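Long-range contact in Myo-inositol 2-dehydrogenase (Lactobacillus plantarum WCFS1, PDB 3CEA), which probably catalyses the NAD-dependent oxidation of myo-inositol at its 2-hydroxyl: residues Arg22-Gln32 with Glu292-Gln303. Residues are numbered along the deposited sequence; the frame is centred on the assembly and turned at random.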
loop_
_atom_site.group_PDB
_atom_site.type_symbol
_atom_site.label_atom_id
_atom_site.label_comp_id
_atom_site.label_asym_id
_atom_site.label_seq_id
_atom_site.Cartn_x
_atom_site.Cartn_y
_atom_site.Cartn_z
ATOM N N ARG A 22 -30.765 1.205 8.359
ATOM C CA ARG A 22 -29.730 2.233 8.291
ATOM C C ARG A 22 -30.324 3.586 7.881
ATOM O O ARG A 22 -30.027 4.614 8.499
ATOM C CB ARG A 22 -28.613 1.807 7.329
ATOM C CG ARG A 22 -27.355 2.657 7.413
ATOM C CD ARG A 22 -26.256 2.143 6.491
ATOM N NE ARG A 22 -25.730 0.847 6.918
ATOM C CZ ARG A 22 -24.802 0.679 7.859
ATOM N NH1 ARG A 22 -24.283 1.724 8.492
ATOM N NH2 ARG A 22 -24.390 -0.543 8.169
ATOM N N HIS A 23 -31.161 3.570 6.842
ATOM C CA HIS A 23 -31.910 4.751 6.412
ATOM C C HIS A 23 -32.750 5.344 7.540
ATOM O O HIS A 23 -32.780 6.561 7.717
ATOM C CB HIS A 23 -32.821 4.420 5.227
ATOM C CG HIS A 23 -32.146 4.504 3.894
ATOM N ND1 HIS A 23 -31.215 5.475 3.588
ATOM C CD2 HIS A 23 -32.295 3.760 2.773
ATOM C CE1 HIS A 23 -30.804 5.310 2.344
ATOM N NE2 HIS A 23 -31.445 4.278 1.826
ATOM N N ALA A 24 -33.428 4.479 8.293
ATOM C CA ALA A 24 -34.268 4.900 9.417
ATOM C C ALA A 24 -33.451 5.541 10.535
ATOM O O ALA A 24 -33.872 6.538 11.119
ATOM C CB ALA A 24 -35.072 3.724 9.949
ATOM N N ARG A 25 -32.285 4.967 10.822
ATOM C CA ARG A 25 -31.363 5.517 11.817
ATOM C C ARG A 25 -30.893 6.922 11.440
ATOM O O ARG A 25 -30.916 7.827 12.276
ATOM C CB ARG A 25 -30.157 4.594 12.018
ATOM C CG ARG A 25 -30.429 3.373 12.883
ATOM C CD ARG A 25 -29.145 2.601 13.134
ATOM N NE ARG A 25 -29.346 1.448 14.011
ATOM C CZ ARG A 25 -29.367 0.180 13.605
ATOM N NH1 ARG A 25 -29.196 -0.126 12.323
ATOM N NH2 ARG A 25 -29.557 -0.790 14.489
ATOM N N HIS A 26 -30.474 7.096 10.183
ATOM C CA HIS A 26 -30.017 8.394 9.681
ATOM C C HIS A 26 -31.142 9.423 9.712
ATOM O O HIS A 26 -30.921 10.596 10.025
ATOM C CB HIS A 26 -29.481 8.277 8.250
ATOM C CG HIS A 26 -28.237 7.452 8.126
ATOM N ND1 HIS A 26 -27.898 6.796 6.963
ATOM C CD2 HIS A 26 -27.256 7.172 9.016
ATOM C CE1 HIS A 26 -26.758 6.153 7.139
ATOM N NE2 HIS A 26 -26.349 6.361 8.377
ATOM N N LEU A 27 -32.348 8.957 9.396
ATOM C CA LEU A 27 -33.534 9.796 9.286
ATOM C C LEU A 27 -33.941 10.389 10.638
ATOM O O LEU A 27 -34.519 11.476 10.700
ATOM C CB LEU A 27 -34.674 8.965 8.690
ATOM C CG LEU A 27 -35.485 9.447 7.482
ATOM C CD1 LEU A 27 -34.770 10.508 6.651
ATOM C CD2 LEU A 27 -35.846 8.245 6.620
ATOM N N VAL A 28 -33.627 9.666 11.711
ATOM C CA VAL A 28 -33.903 10.111 13.077
ATOM C C VAL A 28 -32.710 10.876 13.664
ATOM O O VAL A 28 -32.888 11.900 14.329
ATOM C CB VAL A 28 -34.278 8.912 14.001
ATOM C CG1 VAL A 28 -34.545 9.377 15.429
ATOM C CG2 VAL A 28 -35.493 8.173 13.459
ATOM N N ASN A 29 -31.500 10.387 13.395
ATOM C CA ASN A 29 -30.294 10.883 14.064
ATOM C C ASN A 29 -29.475 11.927 13.309
ATOM O O ASN A 29 -28.900 12.827 13.925
ATOM C CB ASN A 29 -29.387 9.710 14.459
ATOM C CG ASN A 29 -30.037 8.780 15.469
ATOM O OD1 ASN A 29 -30.787 9.215 16.344
ATOM N ND2 ASN A 29 -29.747 7.491 15.354
ATOM N N LYS A 30 -29.421 11.809 11.986
ATOM C CA LYS A 30 -28.496 12.623 11.192
ATOM C C LYS A 30 -29.172 13.642 10.278
ATOM O O LYS A 30 -28.765 14.805 10.247
ATOM C CB LYS A 30 -27.540 11.730 10.394
ATOM C CG LYS A 30 -26.650 10.844 11.263
ATOM C CD LYS A 30 -25.667 10.049 10.420
ATOM C CE LYS A 30 -24.947 8.984 11.240
ATOM N NZ LYS A 30 -23.968 9.571 12.197
ATOM N N ILE A 31 -30.196 13.212 9.542
ATOM C CA ILE A 31 -30.856 14.072 8.554
ATOM C C ILE A 31 -31.587 15.242 9.219
ATOM O O ILE A 31 -32.290 15.064 10.216
ATOM C CB ILE A 31 -31.831 13.279 7.636
ATOM C CG1 ILE A 31 -31.194 11.976 7.123
ATOM C CG2 ILE A 31 -32.327 14.150 6.479
ATOM C CD1 ILE A 31 -29.936 12.152 6.277
ATOM N N GLN A 32 -31.406 16.433 8.652
ATOM C CA GLN A 32 -32.007 17.654 9.182
ATOM C C GLN A 32 -33.238 18.088 8.395
ATOM O O GLN A 32 -33.333 17.852 7.186
ATOM C CB GLN A 32 -30.986 18.790 9.203
ATOM C CG GLN A 32 -29.831 18.564 10.163
ATOM C CD GLN A 32 -29.211 19.861 10.639
ATOM O OE1 GLN A 32 -28.813 20.711 9.834
ATOM N NE2 GLN A 32 -29.125 20.023 11.955
ATOM N N GLU A 292 -21.450 -0.077 5.618
ATOM C CA GLU A 292 -20.310 0.536 6.298
ATOM C C GLU A 292 -19.456 1.359 5.334
ATOM O O GLU A 292 -18.966 2.432 5.694
ATOM C CB GLU A 292 -19.456 -0.523 7.002
ATOM C CG GLU A 292 -20.121 -1.126 8.236
ATOM C CD GLU A 292 -20.389 -0.103 9.333
ATOM O OE1 GLU A 292 -19.426 0.303 10.020
ATOM O OE2 GLU A 292 -21.563 0.282 9.515
ATOM N N ARG A 293 -19.293 0.847 4.116
ATOM C CA ARG A 293 -18.526 1.515 3.067
ATOM C C ARG A 293 -19.174 2.830 2.629
ATOM O O ARG A 293 -18.487 3.841 2.455
ATOM C CB ARG A 293 -18.339 0.566 1.870
ATOM C CG ARG A 293 -17.839 1.202 0.567
ATOM C CD ARG A 293 -16.436 1.781 0.680
ATOM N NE ARG A 293 -16.016 2.424 -0.561
ATOM C CZ ARG A 293 -16.166 3.719 -0.839
ATOM N NH1 ARG A 293 -16.731 4.543 0.040
ATOM N NH2 ARG A 293 -15.744 4.193 -2.003
ATOM N N PHE A 294 -20.494 2.814 2.473
ATOM C CA PHE A 294 -21.210 3.944 1.892
ATOM C C PHE A 294 -22.111 4.710 2.863
ATOM O O PHE A 294 -22.966 5.495 2.432
ATOM C CB PHE A 294 -21.992 3.483 0.658
ATOM C CG PHE A 294 -21.115 3.090 -0.496
ATOM C CD1 PHE A 294 -20.353 4.046 -1.163
ATOM C CD2 PHE A 294 -21.046 1.767 -0.917
ATOM C CE1 PHE A 294 -19.533 3.692 -2.233
ATOM C CE2 PHE A 294 -20.235 1.404 -1.990
ATOM C CZ PHE A 294 -19.477 2.371 -2.647
ATOM N N ASP A 295 -21.899 4.499 4.163
ATOM C CA ASP A 295 -22.692 5.143 5.218
ATOM C C ASP A 295 -22.894 6.649 5.006
ATOM O O ASP A 295 -24.025 7.135 5.051
ATOM C CB ASP A 295 -22.072 4.877 6.593
ATOM C CG ASP A 295 -22.939 5.384 7.732
ATOM O OD1 ASP A 295 -24.012 4.788 7.985
ATOM O OD2 ASP A 295 -22.540 6.378 8.379
ATOM N N THR A 296 -21.799 7.376 4.774
ATOM C CA THR A 296 -21.852 8.827 4.546
ATOM C C THR A 296 -22.624 9.179 3.268
ATOM O O THR A 296 -23.455 10.091 3.274
ATOM C CB THR A 296 -20.439 9.455 4.502
ATOM O OG1 THR A 296 -19.676 9.012 5.630
ATOM C CG2 THR A 296 -20.518 10.978 4.522
ATOM N N ALA A 297 -22.352 8.450 2.183
ATOM C CA ALA A 297 -23.050 8.646 0.909
ATOM C C ALA A 297 -24.560 8.447 1.045
ATOM O O ALA A 297 -25.338 9.200 0.461
ATOM C CB ALA A 297 -22.480 7.727 -0.164
ATOM N N PHE A 298 -24.960 7.432 1.814
ATOM C CA PHE A 298 -26.371 7.183 2.124
ATOM C C PHE A 298 -26.994 8.346 2.885
ATOM O O PHE A 298 -28.136 8.722 2.627
ATOM C CB PHE A 298 -26.529 5.912 2.956
ATOM C CG PHE A 298 -26.448 4.639 2.159
ATOM C CD1 PHE A 298 -27.287 4.423 1.067
ATOM C CD2 PHE A 298 -25.554 3.635 2.527
ATOM C CE1 PHE A 298 -27.222 3.240 0.340
ATOM C CE2 PHE A 298 -25.482 2.443 1.806
ATOM C CZ PHE A 298 -26.316 2.244 0.710
ATOM N N THR A 299 -26.244 8.901 3.834
ATOM C CA THR A 299 -26.701 10.049 4.605
ATOM C C THR A 299 -26.812 11.272 3.697
ATOM O O THR A 299 -27.855 11.926 3.660
ATOM C CB THR A 299 -25.768 10.324 5.806
ATOM O OG1 THR A 299 -25.784 9.193 6.682
ATOM C CG2 THR A 299 -26.213 11.555 6.587
ATOM N N ASP A 300 -25.746 11.554 2.950
ATOM C CA ASP A 300 -25.694 12.728 2.082
ATOM C C ASP A 300 -26.770 12.742 0.987
ATOM O O ASP A 300 -27.309 13.809 0.664
ATOM C CB ASP A 300 -24.289 12.906 1.486
ATOM C CG ASP A 300 -23.256 13.356 2.526
ATOM O OD1 ASP A 300 -23.644 13.748 3.650
ATOM O OD2 ASP A 300 -22.043 13.323 2.215
ATOM N N GLU A 301 -27.091 11.571 0.433
ATOM C CA GLU A 301 -28.119 11.471 -0.616
ATOM C C GLU A 301 -29.530 11.710 -0.084
ATOM O O GLU A 301 -30.348 12.348 -0.752
ATOM C CB GLU A 301 -28.053 10.128 -1.356
ATOM C CG GLU A 301 -28.554 8.927 -0.568
ATOM C CD GLU A 301 -28.886 7.734 -1.438
ATOM O OE1 GLU A 301 -28.943 7.880 -2.679
ATOM O OE2 GLU A 301 -29.099 6.644 -0.871
ATOM N N VAL A 302 -29.808 11.189 1.111
ATOM C CA VAL A 302 -31.110 11.364 1.751
ATOM C C VAL A 302 -31.290 12.821 2.169
ATOM O O VAL A 302 -32.378 13.383 2.030
ATOM C CB VAL A 302 -31.305 10.387 2.941
ATOM C CG1 VAL A 302 -32.521 10.768 3.779
ATOM C CG2 VAL A 302 -31.451 8.961 2.428
ATOM N N GLN A 303 -30.210 13.429 2.659
ATOM C CA GLN A 303 -30.197 14.853 2.975
ATOM C C GLN A 303 -30.458 15.688 1.721
ATOM O O GLN A 303 -31.200 16.670 1.772
ATOM C CB GLN A 303 -28.868 15.259 3.621
ATOM C CG GLN A 303 -28.826 16.706 4.120
ATOM C CD GLN A 303 -29.715 16.933 5.329
ATOM O OE1 GLN A 303 -29.450 16.415 6.415
ATOM N NE2 GLN A 303 -30.775 17.713 5.146
HETATM O O HOH W 1 -29.429 7.341 4.572
#
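Arg-22 and His-26, one turn apart on helix 20-29, both bond to OD1 of Asp-295 at the start of helix 295-311. Arg-22 NH1 and His-26 NE2, the latter 2.8 Å from Asp-295 OD1, approach from opposite faces of the carboxylate, the histidine with OD1 in its ring plane. Arg-22 swings CG to the side of its carbonyl carbon (chi1 -167°) and bends at chi3, which carries the guanidinium to Glu-292, where NH1 and NH2 share OE2; both acids form salt bridges with it. A methionine in place of Arg-22 would probably leave Glu-292 without this partner and take from Asp-295 OD1 one of its two donors here.

Thr-299 OG1 sits 3.1 Å above the centre of the His-26 ring, a place that suits a small side chain. A water joins His-26 ND1 to His-23 ND1, while His-23 NE2 bonds Glu-101. Val-302, beta-branched, splits its methyls: CG2 meets His-23, and CG1 meets Leu-27 CD1 (3.7 Å) and Ile-31 CG1. The Gln-303 amide pairs with the Gln-32 backbone: Gln-303 OE1 accepts from Gln-32 N at 3.0 Å, nearly straight, and NE2 donates to O.

Salt bridges, apolar packing and paired amide bonds thus join the first Rossmann helix to one some 260 residues on, probably helping to place Phe-298, which touches NAD.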